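Designed CISK-PX domain (Synthetic construct, PDB 4OXW) probably binds phosphoinositides of endosomal membranes, as the PX domain of the kinase CISK (SGK3) does, although it is a computationally designed sequence. Local coordinates at residues 23-31 with 41-49. Numbering follows the deposited sequence.
Sequences SKHVMYKIK and VYRRYSDFY. With SO4 (sulfate ion), chain B; SO4 (sulfate ion), chain C.
K29 and Y42 lie side by side on one face of the antiparallel hairpin, pointing the same way: the lysine chain, fully extended with CG opposite the backbone N (chi1 177°), runs along the tyrosine, its CG 3.7 Å from Y42 CE1 and its CE near the hydroxyl. On the same face M27 bends at chi2 and sends its CE to R44 CG (3.8 Å). The other face turns inward, where I30 CD1 meets F48 CZ at 3.7 Å and also reaches R43 CG, and V41 CG2 packs against I30 CB. F110 of helix 105-112 closes over I30 and F48. Y28 and R43 form one hydrogen-bonded pair, I30 and V41 the next, and R43 O also lies in the plane of the Y28 ring, at its edge.

Where the strand passes into helix 45-58, R44 takes the N-cap position and its N bonds D47 OD2. Its chain bends at chi3 (60°) and carries the guanidinium to two sulfates: NH2 bonds O2 of the chain B sulfate at 2.7 Å, while NH1 and NH2 together hold O3 and O1 of the chain C sulfate, whereas S46 OG sits over one face. H25, its ring turned 65° from the guanidinium, adds a weak bond to that O2, and S46 N bonds O3 of the same chain B ion at 2.8 Å. An alanine here would probably leave the chain C sulfate without the two guanidinium bonds that grip it, strip the chain B sulfate of its NH2 bond, and leave M27 CE without its neighbour. Arginine, histidine and a helix N-terminus converging on one anion are consistent with the basic phosphoinositide pocket of PX domains, the chain B sulfate probably standing in for a phosphate.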
ATOM      1  N   SER A  23       9.654  15.723  10.462  1.00 96.48           N
ATOM      2  CA  SER A  23       8.985  15.114   9.322  1.00107.75           C
ATOM      3  C   SER A  23       8.747  13.632   9.593  1.00 97.84           C
ATOM      4  O   SER A  23       9.162  12.782   8.805  1.00112.41           O
ATOM      5  CB  SER A  23       9.842  15.266   8.059  1.00123.02           C
ATOM      6  OG  SER A  23       9.104  14.975   6.880  1.00131.88           O
ATOM      7  N   LYS A  24       8.100  13.309  10.709  1.00 83.18           N
ATOM      8  CA  LYS A  24       7.722  11.921  10.944  1.00 80.06           C
ATOM      9  C   LYS A  24       6.808  11.531   9.802  1.00 63.54           C
ATOM     10  O   LYS A  24       5.723  12.073   9.700  1.00 49.78           O
ATOM     11  CB  LYS A  24       6.988  11.741  12.280  1.00 82.24           C
ATOM     12  CG  LYS A  24       7.904  11.540  13.479  1.00 98.91           C
ATOM     13  CD  LYS A  24       8.802  10.321  13.303  1.00 98.59           C
ATOM     14  CE  LYS A  24      10.216  10.598  13.793  1.00100.09           C
ATOM     15  NZ  LYS A  24      11.237   9.790  13.070  1.00107.93           N
ATOM     16  N   HIS A  25       7.269  10.649   8.915  1.00 53.52           N
ATOM     17  CA  HIS A  25       6.391  10.026   7.912  1.00 44.47           C
ATOM     18  C   HIS A  25       6.400   8.524   8.192  1.00 36.24           C
ATOM     19  O   HIS A  25       7.367   7.990   8.760  1.00 44.58           O
ATOM     20  CB  HIS A  25       6.846  10.320   6.466  1.00 44.18           C
ATOM     21  CG  HIS A  25       6.692  11.759   6.072  1.00 50.81           C
ATOM     22  ND1 HIS A  25       5.470  12.322   5.755  1.00 57.43           N
ATOM     23  CD2 HIS A  25       7.603  12.761   5.972  1.00 51.06           C
ATOM     24  CE1 HIS A  25       5.638  13.606   5.472  1.00 43.59           C
ATOM     25  NE2 HIS A  25       6.921  13.898   5.604  1.00 45.35           N
ATOM     26  N   VAL A  26       5.319   7.847   7.807  1.00 30.49           N
ATOM     27  CA  VAL A  26       5.176   6.428   8.077  1.00 24.06           C
ATOM     28  C   VAL A  26       5.169   5.758   6.701  1.00 21.01           C
ATOM     29  O   VAL A  26       4.445   6.183   5.808  1.00 22.14           O
ATOM     30  CB  VAL A  26       3.858   6.127   8.771  1.00 25.00           C
ATOM     31  CG1 VAL A  26       3.571   4.634   8.856  1.00 20.44           C
ATOM     32  CG2 VAL A  26       3.812   6.736  10.170  1.00 29.23           C
ATOM     33  N   MET A  27       6.014   4.761   6.574  1.00 19.61           N
ATOM     34  CA  MET A  27       6.075   3.923   5.388  1.00 20.73           C
ATOM     35  C   MET A  27       5.700   2.501   5.732  1.00 22.17           C
ATOM     36  O   MET A  27       5.947   2.017   6.829  1.00 23.45           O
ATOM     37  CB  MET A  27       7.460   3.965   4.793  1.00 25.93           C
ATOM     38  CG  MET A  27       7.866   5.360   4.376  1.00 43.13           C
ATOM     39  SD  MET A  27       8.480   5.373   2.693  1.00 70.94           S
ATOM     40  CE  MET A  27       9.010   7.091   2.640  1.00 61.41           C
ATOM     41  N   TYR A  28       5.067   1.832   4.776  1.00 18.42           N
ATOM     42  CA  TYR A  28       4.573   0.475   4.938  1.00 16.58           C
ATOM     43  C   TYR A  28       5.470  -0.407   4.104  1.00 17.71           C
ATOM     44  O   TYR A  28       5.727  -0.088   2.952  1.00 17.50           O
ATOM     45  CB  TYR A  28       3.069   0.344   4.498  1.00 15.07           C
ATOM     46  CG  TYR A  28       2.192   1.211   5.397  1.00 15.44           C
ATOM     47  CD1 TYR A  28       1.689   0.717   6.594  1.00 15.98           C
ATOM     48  CD2 TYR A  28       1.963   2.535   5.103  1.00 15.99           C
ATOM     49  CE1 TYR A  28       0.970   1.507   7.470  1.00 17.23           C
ATOM     50  CE2 TYR A  28       1.229   3.350   5.963  1.00 17.83           C
ATOM     51  CZ  TYR A  28       0.763   2.838   7.188  1.00 17.61           C
ATOM     52  OH  TYR A  28       0.028   3.616   8.107  1.00 19.41           O
ATOM     53  N   LYS A  29       5.996  -1.465   4.716  1.00 19.48           N
ATOM     54  CA  LYS A  29       6.860  -2.402   4.024  1.00 20.62           C
ATOM     55  C   LYS A  29       6.005  -3.470   3.343  1.00 19.31           C
ATOM     56  O   LYS A  29       5.363  -4.274   4.013  1.00 21.29           O
ATOM     57  CB  LYS A  29       7.814  -3.045   5.039  1.00 22.75           C
ATOM     58  CG  LYS A  29       8.691  -4.094   4.418  1.00 23.49           C
ATOM     59  CD  LYS A  29       9.610  -4.745   5.434  1.00 31.59           C
ATOM     60  CE  LYS A  29      10.612  -5.640   4.703  1.00 39.65           C
ATOM     61  NZ  LYS A  29      11.494  -6.387   5.664  1.00 48.92           N
ATOM     62  N   ILE A  30       5.957  -3.449   2.011  1.00 19.73           N
ATOM     63  CA  ILE A  30       5.216  -4.450   1.252  1.00 18.09           C
ATOM     64  C   ILE A  30       6.206  -5.565   0.810  1.00 17.98           C
ATOM     65  O   ILE A  30       7.175  -5.292   0.081  1.00 21.76           O
ATOM     66  CB  ILE A  30       4.537  -3.874   0.017  1.00 18.23           C
ATOM     67  CG1 ILE A  30       3.774  -2.564   0.352  1.00 20.16           C
ATOM     68  CG2 ILE A  30       3.633  -4.933  -0.635  1.00 19.99           C
ATOM     69  CD1 ILE A  30       3.222  -1.860  -0.865  1.00 21.43           C
ATOM     70  N   LYS A  31       5.956  -6.778   1.272  1.00 19.91           N
ATOM     71  CA  LYS A  31       6.725  -7.974   0.860  1.00 20.31           C
ATOM     72  C   LYS A  31       6.011  -8.587  -0.346  1.00 22.11           C
ATOM     73  O   LYS A  31       4.791  -8.783  -0.327  1.00 21.70           O
ATOM     74  CB  LYS A  31       6.823  -8.995   2.013  1.00 26.30           C
ATOM     75  CG  LYS A  31       7.817  -8.575   3.094  1.00 36.39           C
ATOM     76  CD  LYS A  31       7.946  -9.593   4.226  1.00 46.96           C
ATOM     77  CE  LYS A  31       7.926 -11.046   3.760  1.00 60.17           C
ATOM     78  NZ  LYS A  31       8.139 -11.973   4.919  1.00 57.74           N
ATOM     79  N   VAL A  41       9.154  -3.410  -1.005  1.00 22.57           N
ATOM     80  CA  VAL A  41       9.122  -2.017  -1.404  1.00 21.62           C
ATOM     81  C   VAL A  41       8.514  -1.307  -0.210  1.00 19.57           C
ATOM     82  O   VAL A  41       7.775  -1.906   0.589  1.00 20.76           O
ATOM     83  CB  VAL A  41       8.305  -1.721  -2.682  1.00 22.50           C
ATOM     84  CG1 VAL A  41       8.997  -2.402  -3.888  1.00 23.08           C
ATOM     85  CG2 VAL A  41       6.860  -2.178  -2.553  1.00 20.90           C
ATOM     86  N   TYR A  42       8.804  -0.024  -0.119  1.00 21.17           N
ATOM     87  CA  TYR A  42       8.250   0.764   0.954  1.00 18.96           C
ATOM     88  C   TYR A  42       7.374   1.841   0.378  1.00 17.88           C
ATOM     89  O   TYR A  42       7.820   2.576  -0.519  1.00 21.24           O
ATOM     90  CB  TYR A  42       9.409   1.409   1.746  1.00 20.40           C
ATOM     91  CG  TYR A  42      10.241   0.375   2.400  1.00 24.26           C
ATOM     92  CD1 TYR A  42      10.003   0.005   3.681  1.00 26.84           C
ATOM     93  CD2 TYR A  42      11.220  -0.291   1.687  1.00 34.68           C
ATOM     94  CE1 TYR A  42      10.757  -0.985   4.270  1.00 33.77           C
ATOM     95  CE2 TYR A  42      11.967  -1.285   2.258  1.00 35.82           C
ATOM     96  CZ  TYR A  42      11.731  -1.619   3.565  1.00 34.15           C
ATOM     97  OH  TYR A  42      12.465  -2.616   4.171  1.00 48.96           O
ATOM     98  N   ARG A  43       6.175   2.025   0.924  1.00 17.70           N
ATOM     99  CA  ARG A  43       5.211   2.980   0.389  1.00 17.70           C
ATOM    100  C   ARG A  43       4.463   3.692   1.477  1.00 18.34           C
ATOM    101  O   ARG A  43       4.002   3.095   2.453  1.00 19.29           O
ATOM    102  CB  ARG A  43       4.176   2.279  -0.531  1.00 18.26           C
ATOM    103  CG  ARG A  43       4.840   1.580  -1.706  1.00 18.70           C
ATOM    104  CD  ARG A  43       5.295   2.589  -2.782  1.00 23.18           C
ATOM    105  NE  ARG A  43       5.887   1.868  -3.910  1.00 18.39           N
ATOM    106  CZ  ARG A  43       7.152   1.866  -4.245  1.00 22.74           C
ATOM    107  NH1 ARG A  43       8.053   2.565  -3.557  1.00 31.12           N
ATOM    108  NH2 ARG A  43       7.559   1.148  -5.289  1.00 25.98           N
ATOM    109  N   ARG A  44       4.264   4.972   1.280  1.00 17.49           N
ATOM    110  CA  ARG A  44       3.430   5.780   2.185  1.00 17.31           C
ATOM    111  C   ARG A  44       1.964   5.669   1.844  1.00 19.10           C
ATOM    112  O   ARG A  44       1.607   5.306   0.717  1.00 17.21           O
ATOM    113  CB  ARG A  44       3.833   7.302   2.051  1.00 20.92           C
ATOM    114  CG  ARG A  44       5.253   7.622   2.362  1.00 27.77           C
ATOM    115  CD  ARG A  44       5.578   9.029   1.851  1.00 23.97           C
ATOM    116  NE  ARG A  44       4.712  10.004   2.501  1.00 26.79           N
ATOM    117  CZ  ARG A  44       4.412  11.192   1.988  1.00 31.50           C
ATOM    118  NH1 ARG A  44       4.921  11.567   0.810  1.00 26.47           N
ATOM    119  NH2 ARG A  44       3.623  12.024   2.657  1.00 30.81           N
ATOM    120  N   TYR A  45       1.090   6.032   2.774  1.00 16.05           N
ATOM    121  CA  TYR A  45      -0.338   6.051   2.510  1.00 16.66           C
ATOM    122  C   TYR A  45      -0.640   6.885   1.272  1.00 19.17           C
ATOM    123  O   TYR A  45      -1.473   6.515   0.440  1.00 19.33           O
ATOM    124  CB  TYR A  45      -1.163   6.634   3.680  1.00 16.69           C
ATOM    125  CG  TYR A  45      -2.628   6.743   3.359  1.00 18.04           C
ATOM    126  CD1 TYR A  45      -3.482   5.644   3.459  1.00 16.92           C
ATOM    127  CD2 TYR A  45      -3.202   7.962   2.955  1.00 17.84           C
ATOM    128  CE1 TYR A  45      -4.831   5.741   3.156  1.00 15.62           C
ATOM    129  CE2 TYR A  45      -4.530   8.044   2.642  1.00 17.98           C
ATOM    130  CZ  TYR A  45      -5.350   6.948   2.718  1.00 18.28           C
ATOM    131  OH  TYR A  45      -6.690   7.036   2.423  1.00 18.90           O
ATOM    132  N   SER A  46       0.043   8.015   1.131  1.00 17.65           N
ATOM    133  CA  SER A  46      -0.212   8.904  -0.029  1.00 21.47           C
ATOM    134  C   SER A  46       0.163   8.238  -1.335  1.00 19.75           C
ATOM    135  O   SER A  46      -0.417   8.564  -2.372  1.00 21.18           O
ATOM    136  CB  SER A  46       0.525  10.229   0.115  1.00 24.60           C
ATOM    137  OG  SER A  46       1.913  10.059   0.247  1.00 26.94           O
ATOM    138  N   ASP A  47       1.140   7.320  -1.314  1.00 17.75           N
ATOM    139  CA  ASP A  47       1.438   6.519  -2.528  1.00 16.78           C
ATOM    140  C   ASP A  47       0.261   5.607  -2.892  1.00 17.18           C
ATOM    141  O   ASP A  47      -0.148   5.501  -4.073  1.00 17.97           O
ATOM    142  CB  ASP A  47       2.687   5.708  -2.392  1.00 18.10           C
ATOM    143  CG  ASP A  47       3.928   6.549  -2.100  1.00 20.96           C
ATOM    144  OD1 ASP A  47       4.064   7.613  -2.716  1.00 18.74           O
ATOM    145  OD2 ASP A  47       4.785   6.040  -1.361  1.00 20.84           O
ATOM    146  N   PHE A  48      -0.276   4.906  -1.912  1.00 16.29           N
ATOM    147  CA  PHE A  48      -1.464   4.092  -2.098  1.00 17.16           C
ATOM    148  C   PHE A  48      -2.649   4.911  -2.582  1.00 17.54           C
ATOM    149  O   PHE A  48      -3.400   4.476  -3.439  1.00 19.30           O
ATOM    150  CB  PHE A  48      -1.933   3.405  -0.831  1.00 16.54           C
ATOM    151  CG  PHE A  48      -1.108   2.237  -0.379  1.00 16.51           C
ATOM    152  CD1 PHE A  48      -1.503   0.933  -0.707  1.00 16.37           C
ATOM    153  CD2 PHE A  48      -0.003   2.398   0.436  1.00 17.07           C
ATOM    154  CE1 PHE A  48      -0.773  -0.147  -0.233  1.00 18.29           C
ATOM    155  CE2 PHE A  48       0.735   1.309   0.908  1.00 19.12           C
ATOM    156  CZ  PHE A  48       0.331   0.026   0.576  1.00 19.04           C
ATOM    157  N   TYR A  49      -2.805   6.126  -2.054  1.00 17.52           N
ATOM    158  CA  TYR A  49      -3.922   6.988  -2.424  1.00 17.99           C
ATOM    159  C   TYR A  49      -3.830   7.427  -3.899  1.00 19.30           C
ATOM    160  O   TYR A  49      -4.831   7.381  -4.610  1.00 19.45           O
ATOM    161  CB  TYR A  49      -3.926   8.204  -1.508  1.00 19.77           C
ATOM    162  CG  TYR A  49      -5.127   9.106  -1.683  1.00 20.46           C
ATOM    163  CD1 TYR A  49      -6.285   8.905  -0.945  1.00 26.76           C
ATOM    164  CD2 TYR A  49      -5.063  10.166  -2.551  1.00 29.06           C
ATOM    165  CE1 TYR A  49      -7.385   9.723  -1.116  1.00 33.83           C
ATOM    166  CE2 TYR A  49      -6.142  11.002  -2.710  1.00 33.59           C
ATOM    167  CZ  TYR A  49      -7.289  10.776  -1.998  1.00 37.12           C
ATOM    168  OH  TYR A  49      -8.345  11.642  -2.177  1.00 42.60           O
TER
HETATM  169  S   SO4 B 201       1.277  10.139   4.380  1.00 33.87           S
HETATM  170  O1  SO4 B 201       0.990   9.303   5.597  1.00 33.25           O
HETATM  171  O2  SO4 B 201       2.462  10.941   4.819  1.00 56.10           O
HETATM  172  O3  SO4 B 201       1.439   9.457   3.076  1.00 28.92           O
HETATM  173  O4  SO4 B 201       0.073  10.957   4.176  1.00 48.30           O
HETATM  174  S   SO4 C 202       3.260  15.152   0.116  1.00 37.40           S
HETATM  175  O1  SO4 C 202       2.980  14.837   1.539  1.00 36.84           O
HETATM  176  O2  SO4 C 202       4.158  16.335   0.019  1.00 38.24           O
HETATM  177  O3  SO4 C 202       3.946  14.008  -0.557  1.00 30.98           O
HETATM  178  O4  SO4 C 202       1.988  15.434  -0.591  1.00 40.88           O
HETATM  179  O   HOH W   1       1.902   6.909   5.450  1.00 16.86           O